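PDB 3I09: periplasmic branched-chain amino acid-binding protein from Burkholderia mallei, which probably binds branched-chain amino acids or related small carboxylates in the periplasm and delivers them to an ABC transporter, and here holds acetoacetic acid. Local coordinates for residues 24-27 with 28-32; 262-265 with 266-269. All blocks are in the same frame, centred on the assembly; numbering follows the deposited sequence. Where two conformers were deposited one is given.

Interaction 1: residues 24-27 with 28-32; sequences GGLE and AIKMA. With EDO (1,2-ethanediol), chain J.
Glu27 and Met31, a selenomethionine, share one side of helix 22-36, a turn apart. Beyond a CG placed anti to the backbone N (chi1 -163°), the Glu27 chain bends at chi2, which turns its carboxylate forward over the next turn and across the Met31 chain. OE2 of Glu27 then lies 3.0 Å from CG of Met31, a doubtful value because Met31 was modelled in two conformers. On the adjoining side, Leu26 and Lys30 run side by side, CD1 of Leu26 coming to 4.1 Å from CD of Lys30. The lysine's last two torsions fold its end away to donate from NZ to O2 of a 1,2-ethanediol (2.8 Å), probably from the crystallisation liquor and also hydrogen-bonded to Val47 N. Beneath these pairs the i to i+4 backbone bonds run without a break, Lys30 N to Leu26 O at 2.9 Å among them. Further out, Leu26 and Ile29 rest on Phe9 and Val47, packing the helix of a beta-alpha-beta crossover against strands 5-11 and 43-51, while Glu27 faces helix 259-272. OE1 of Glu27 is buried by this contact without a polar partner in the model, which would tend to raise the carboxylate's pKa, though nearby Lys271 may offset this.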
ATOM      1  N   GLY A  24      -9.608  -5.248  -9.776  1.00 12.44           N
ATOM      2  CA  GLY A  24     -10.138  -5.773  -8.520  1.00 12.20           C
ATOM      3  C   GLY A  24     -10.437  -4.674  -7.525  1.00 11.98           C
ATOM      4  O   GLY A  24     -11.445  -4.684  -6.825  1.00 11.83           O
ATOM      5  N   GLY A  25      -9.559  -3.702  -7.495  1.00 11.41           N
ATOM      6  CA  GLY A  25      -9.739  -2.528  -6.626  1.00 11.77           C
ATOM      7  C   GLY A  25     -10.941  -1.725  -7.048  1.00 11.68           C
ATOM      8  O   GLY A  25     -11.706  -1.261  -6.207  1.00 10.97           O
ATOM      9  N   LEU A  26     -11.110  -1.556  -8.365  1.00 11.16           N
ATOM     10  CA  LEU A  26     -12.281  -0.865  -8.923  1.00 10.93           C
ATOM     11  C   LEU A  26     -13.565  -1.596  -8.537  1.00 12.03           C
ATOM     12  O   LEU A  26     -14.542  -0.986  -8.085  1.00 12.10           O
ATOM     13  CB  LEU A  26     -12.160  -0.776 -10.448  1.00 12.06           C
ATOM     14  CG  LEU A  26     -13.378  -0.173 -11.181  1.00 13.69           C
ATOM     15  CD1 LEU A  26     -13.772   1.246 -10.706  1.00 13.05           C
ATOM     16  CD2 LEU A  26     -13.161  -0.217 -12.712  1.00 16.03           C
ATOM     17  N   GLU A  27     -13.548  -2.924  -8.684  1.00 11.55           N
ATOM     18  CA  GLU A  27     -14.695  -3.734  -8.285  1.00 12.60           C
ATOM     19  C   GLU A  27     -15.065  -3.530  -6.779  1.00 12.34           C
ATOM     20  O   GLU A  27     -16.260  -3.382  -6.417  1.00 11.91           O
ATOM     21  CB  GLU A  27     -14.389  -5.208  -8.555  1.00 14.01           C
ATOM     22  CG  GLU A  27     -15.610  -6.080  -8.580  1.00 20.92           C
ATOM     23  CD  GLU A  27     -16.109  -6.447  -7.199  1.00 30.87           C
ATOM     24  OE1 GLU A  27     -15.267  -6.585  -6.263  1.00 38.17           O
ATOM     25  OE2 GLU A  27     -17.346  -6.602  -7.068  1.00 36.47           O
ATOM     26  N   ALA A  28     -14.049  -3.518  -5.929  1.00 12.10           N
ATOM     27  CA  ALA A  28     -14.219  -3.303  -4.494  1.00 11.55           C
ATOM     28  C   ALA A  28     -14.821  -1.922  -4.194  1.00 11.76           C
ATOM     29  O   ALA A  28     -15.725  -1.783  -3.364  1.00 12.80           O
ATOM     30  CB  ALA A  28     -12.885  -3.512  -3.781  1.00 11.22           C
ATOM     31  N   ILE A  29     -14.369  -0.904  -4.922  1.00 11.57           N
ATOM     32  CA  ILE A  29     -14.944   0.440  -4.814  1.00 12.25           C
ATOM     33  C   ILE A  29     -16.416   0.469  -5.208  1.00 12.45           C
ATOM     34  O   ILE A  29     -17.237   1.042  -4.505  1.00 11.80           O
ATOM     35  CB  ILE A  29     -14.134   1.471  -5.614  1.00 11.18           C
ATOM     36  CG1 ILE A  29     -12.809   1.731  -4.909  1.00 13.11           C
ATOM     37  CG2 ILE A  29     -14.955   2.769  -5.840  1.00 12.95           C
ATOM     38  CD1 ILE A  29     -11.734   2.501  -5.730  1.00 15.26           C
ATOM     39  N   LYS A  30     -16.755  -0.154  -6.332  1.00 12.90           N
ATOM     40  CA  LYS A  30     -18.134  -0.204  -6.758  1.00 13.23           C
ATOM     41  C   LYS A  30     -19.000  -0.987  -5.766  1.00 13.03           C
ATOM     42  O   LYS A  30     -20.130  -0.602  -5.556  1.00 12.34           O
ATOM     43  CB  LYS A  30     -18.259  -0.722  -8.213  1.00 13.90           C
ATOM     44  CG  LYS A  30     -17.612   0.285  -9.191  1.00 17.12           C
ATOM     45  CD  LYS A  30     -17.625  -0.145 -10.644  1.00 22.72           C
ATOM     46  CE  LYS A  30     -19.057  -0.077 -11.231  1.00 25.04           C
ATOM     47  NZ  LYS A  30     -19.633   1.316 -11.335  1.00 23.86           N
HETATM   48  N   MSE A  31     -18.468  -2.059  -5.163  1.00 12.96           N
HETATM   49  CA  MSE A  31     -19.254  -2.792  -4.164  0.50 12.73           C
HETATM   50  C   MSE A  31     -19.519  -1.906  -2.957  1.00 12.66           C
HETATM   51  O   MSE A  31     -20.627  -1.907  -2.456  1.00 12.24           O
HETATM   52  CB  MSE A  31     -18.573  -4.086  -3.734  0.50 12.90           C
HETATM   53  CG  MSE A  31     -18.599  -5.176  -4.774  0.50 13.72           C
HETATM   54 SE   MSE A  31     -17.829  -6.813  -4.028  0.38 17.80          SE
HETATM   55  CE  MSE A  31     -18.926  -6.761  -2.462  0.50  6.61           C
ATOM     56  N   ALA A  32     -18.520  -1.147  -2.504  1.00 11.94           N
ATOM     57  CA  ALA A  32     -18.706  -0.226  -1.360  1.00 11.55           C
ATOM     58  C   ALA A  32     -19.794   0.820  -1.661  1.00 10.40           C
ATOM     59  O   ALA A  32     -20.586   1.143  -0.820  1.00 11.09           O
ATOM     60  CB  ALA A  32     -17.380   0.489  -1.017  1.00 10.46           C
TER
HETATM   61  C1  EDO J  12     -21.868   3.837 -10.537  1.00 27.62           C
HETATM   62  O1  EDO J  12     -20.778   4.470 -11.252  1.00 23.69           O
HETATM   63  C2  EDO J  12     -21.517   3.591  -9.075  1.00 27.25           C
HETATM   64  O2  EDO J  12     -20.570   2.491  -8.939  1.00 25.44           O

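Interaction 2: residues 262-265 with 266-269; sequences RQWA and QRYF
Trp264 reaches forward along helix 259-272 to meet Tyr268 one turn later. With its CG anti to the backbone N (chi1 -174°), the indole leans over the following turn, and its CH2 comes to 3.8 Å from CD2 of Tyr268. The two rings are neither stacked nor edge-to-face: their planes meet at 33°, and the indole's six-membered ring has its centroid 5.6 Å from that of the tyrosine. Tyr268 CB sits over one face of the indole, towards its rim. Outside the helix the same indole stacks on Phe317 and meets Tyr284 of helix 278-297 edge-to-face, so aromatic neighbours from outside the helix probably help hold its orientation.

The Trp264-Tyr268 pair is an i to i+4 contact on an alpha-helix with one buried flank and one exposed flank, in a protein of the type I periplasmic binding fold. The backbone bond under the aromatic pair, Tyr268 N to Trp264 O, is 3.0 Å long, whereas the preceding one, from Arg267 N to Gln263 O, is weak at 3.4 Å. Ala265 lies on the buried flank against Trp255 and Pro276, and its carbonyl accepts from Phe269 N.

Gln266 occupies the exposed flank. Its chain, extended beyond CG, runs back along the previous turn, CG lying 3.3 Å from Arg262 O. A water donates both to Gln263 O and to Gln266 OE1 (3.1 Å), bridging the amide to the very carbonyl whose helical bond is long; a crystal neighbour also touches Gln266 and may influence its pose.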
ATOM      1  N   ARG A 262     -13.016 -12.719   6.513  1.00 11.62           N
ATOM      2  CA  ARG A 262     -13.400 -13.857   5.689  1.00 12.58           C
ATOM      3  C   ARG A 262     -14.729 -13.591   4.993  1.00 11.31           C
ATOM      4  O   ARG A 262     -14.929 -13.930   3.828  1.00 12.02           O
ATOM      5  CB  ARG A 262     -13.535 -15.131   6.541  1.00 12.44           C
ATOM      6  CG  ARG A 262     -12.217 -15.721   7.045  1.00 16.33           C
ATOM      7  CD  ARG A 262     -12.467 -16.890   8.104  1.00 20.54           C
ATOM      8  NE  ARG A 262     -11.271 -16.992   8.956  1.00 23.90           N
ATOM      9  CZ  ARG A 262     -11.236 -16.898  10.280  1.00 25.50           C
ATOM     10  NH1 ARG A 262     -12.356 -16.799  11.011  1.00 28.93           N
ATOM     11  NH2 ARG A 262     -10.059 -16.967  10.887  1.00 28.56           N
ATOM     12  N   GLN A 263     -15.680 -13.038   5.728  1.00 12.35           N
ATOM     13  CA  GLN A 263     -17.010 -12.817   5.164  1.00 12.13           C
ATOM     14  C   GLN A 263     -16.958 -11.797   4.018  1.00 13.06           C
ATOM     15  O   GLN A 263     -17.597 -11.989   2.984  1.00 12.33           O
ATOM     16  CB  GLN A 263     -18.011 -12.436   6.270  1.00 13.62           C
ATOM     17  CG  GLN A 263     -18.339 -13.696   7.106  1.00 19.04           C
ATOM     18  CD  GLN A 263     -19.431 -13.567   8.180  1.00 26.88           C
ATOM     19  OE1 GLN A 263     -19.497 -12.596   8.942  1.00 32.94           O
ATOM     20  NE2 GLN A 263     -20.265 -14.595   8.265  1.00 30.84           N
ATOM     21  N   TRP A 264     -16.173 -10.734   4.186  1.00 11.32           N
ATOM     22  CA  TRP A 264     -16.005  -9.798   3.080  1.00 11.08           C
ATOM     23  C   TRP A 264     -15.264 -10.431   1.899  1.00  9.69           C
ATOM     24  O   TRP A 264     -15.655 -10.255   0.738  1.00 10.48           O
ATOM     25  CB  TRP A 264     -15.301  -8.522   3.544  1.00  9.71           C
ATOM     26  CG  TRP A 264     -15.274  -7.541   2.446  1.00 10.85           C
ATOM     27  CD1 TRP A 264     -16.294  -6.718   2.094  1.00 14.20           C
ATOM     28  CD2 TRP A 264     -14.209  -7.297   1.492  1.00  9.82           C
ATOM     29  NE1 TRP A 264     -15.942  -5.969   1.015  1.00 14.40           N
ATOM     30  CE2 TRP A 264     -14.679  -6.312   0.607  1.00 13.68           C
ATOM     31  CE3 TRP A 264     -12.935  -7.832   1.291  1.00 12.85           C
ATOM     32  CZ2 TRP A 264     -13.908  -5.805  -0.435  1.00 12.84           C
ATOM     33  CZ3 TRP A 264     -12.139  -7.300   0.266  1.00 11.97           C
ATOM     34  CH2 TRP A 264     -12.651  -6.330  -0.612  1.00 12.51           C
ATOM     35  N   ALA A 265     -14.242 -11.232   2.191  1.00  9.09           N
ATOM     36  CA  ALA A 265     -13.470 -11.894   1.158  1.00  9.09           C
ATOM     37  C   ALA A 265     -14.319 -12.847   0.340  1.00  9.50           C
ATOM     38  O   ALA A 265     -14.122 -12.961  -0.876  1.00 10.20           O
ATOM     39  CB  ALA A 265     -12.251 -12.636   1.745  1.00  8.54           C
ATOM     40  N   GLN A 266     -15.297 -13.469   0.985  1.00  9.85           N
ATOM     41  CA  GLN A 266     -16.246 -14.323   0.258  1.00 10.81           C
ATOM     42  C   GLN A 266     -17.046 -13.555  -0.782  1.00 11.71           C
ATOM     43  O   GLN A 266     -17.274 -14.066  -1.894  1.00 12.46           O
ATOM     44  CB  GLN A 266     -17.214 -14.995   1.243  1.00 11.37           C
ATOM     45  CG  GLN A 266     -16.607 -16.151   2.015  1.00 11.21           C
ATOM     46  CD  GLN A 266     -17.628 -16.801   2.922  1.00 15.88           C
ATOM     47  OE1 GLN A 266     -18.336 -16.123   3.658  1.00 17.20           O
ATOM     48  NE2 GLN A 266     -17.719 -18.131   2.866  1.00 16.58           N
ATOM     49  N   ARG A 267     -17.518 -12.350  -0.414  1.00 11.84           N
ATOM     50  CA  ARG A 267     -18.252 -11.468  -1.347  1.00 12.47           C
ATOM     51  C   ARG A 267     -17.369 -11.023  -2.501  1.00 12.32           C
ATOM     52  O   ARG A 267     -17.790 -11.001  -3.676  1.00 12.47           O
ATOM     53  CB  ARG A 267     -18.812 -10.266  -0.623  1.00 13.15           C
ATOM     54  CG  ARG A 267     -19.764 -10.659   0.513  1.00 14.47           C
ATOM     55  CD  ARG A 267     -20.402  -9.466   1.171  1.00 20.64           C
ATOM     56  NE  ARG A 267     -21.217  -8.738   0.203  1.00 21.57           N
ATOM     57  CZ  ARG A 267     -21.246  -7.408   0.097  1.00 21.37           C
ATOM     58  NH1 ARG A 267     -20.534  -6.653   0.902  1.00 22.62           N
ATOM     59  NH2 ARG A 267     -21.990  -6.844  -0.839  1.00 24.48           N
ATOM     60  N   TYR A 268     -16.121 -10.680  -2.185  1.00 12.01           N
ATOM     61  CA  TYR A 268     -15.143 -10.365  -3.243  1.00 11.31           C
ATOM     62  C   TYR A 268     -14.874 -11.527  -4.214  1.00 12.21           C
ATOM     63  O   TYR A 268     -14.927 -11.366  -5.433  1.00 12.08           O
ATOM     64  CB  TYR A 268     -13.856  -9.853  -2.597  1.00 11.02           C
ATOM     65  CG  TYR A 268     -12.801  -9.391  -3.582  1.00 11.96           C
ATOM     66  CD1 TYR A 268     -11.857 -10.276  -4.097  1.00 10.46           C
ATOM     67  CD2 TYR A 268     -12.763  -8.063  -4.000  1.00 11.34           C
ATOM     68  CE1 TYR A 268     -10.883  -9.834  -5.002  1.00 12.42           C
ATOM     69  CE2 TYR A 268     -11.812  -7.603  -4.907  1.00 12.01           C
ATOM     70  CZ  TYR A 268     -10.867  -8.480  -5.392  1.00 11.75           C
ATOM     71  OH  TYR A 268      -9.930  -8.042  -6.294  1.00 12.05           O
ATOM     72  N   PHE A 269     -14.614 -12.708  -3.654  1.00 11.54           N
ATOM     73  CA  PHE A 269     -14.334 -13.890  -4.435  1.00 12.01           C
ATOM     74  C   PHE A 269     -15.506 -14.256  -5.346  1.00 11.68           C
ATOM     75  O   PHE A 269     -15.301 -14.677  -6.501  1.00 12.99           O
ATOM     76  CB  PHE A 269     -13.996 -15.059  -3.490  1.00 12.68           C
ATOM     77  CG  PHE A 269     -13.590 -16.295  -4.217  1.00 11.37           C
ATOM     78  CD1 PHE A 269     -14.521 -17.183  -4.635  1.00 12.72           C
ATOM     79  CD2 PHE A 269     -12.247 -16.549  -4.482  1.00 11.38           C
ATOM     80  CE1 PHE A 269     -14.141 -18.330  -5.348  1.00 14.61           C
ATOM     81  CE2 PHE A 269     -11.873 -17.659  -5.189  1.00 12.07           C
ATOM     82  CZ  PHE A 269     -12.802 -18.552  -5.619  1.00 13.17           C
TER
HETATM   83  O   HOH W   1     -19.991 -13.584   3.085  1.00 25.09           O

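Overall arrangement
The two interactions lie on different helices whose flanks meet, with centres about 12 Å apart. Tyr268 of interaction 2 spans the junction: its OH lies 3.2 Å from Gly24 CA, and its CD2 lies 3.7 Å from Glu27 OE1, so the tyrosine packs against both Gly24, near the start of helix 22-36, and the carboxylate of interaction 1. Further along, Trp264 CZ2 approaches Ala28 CB to 4.2 Å. A salt bridge from Arg267 NH1 to Asp35 OD2 ties helix 259-272 to a later turn of helix 22-36. Neither interaction supplies a pocket residue; Gly25 lies about 12 Å from the bound acetoacetic acid, whose pocket includes Tyr17 and Ile20, just ahead of helix 22-36.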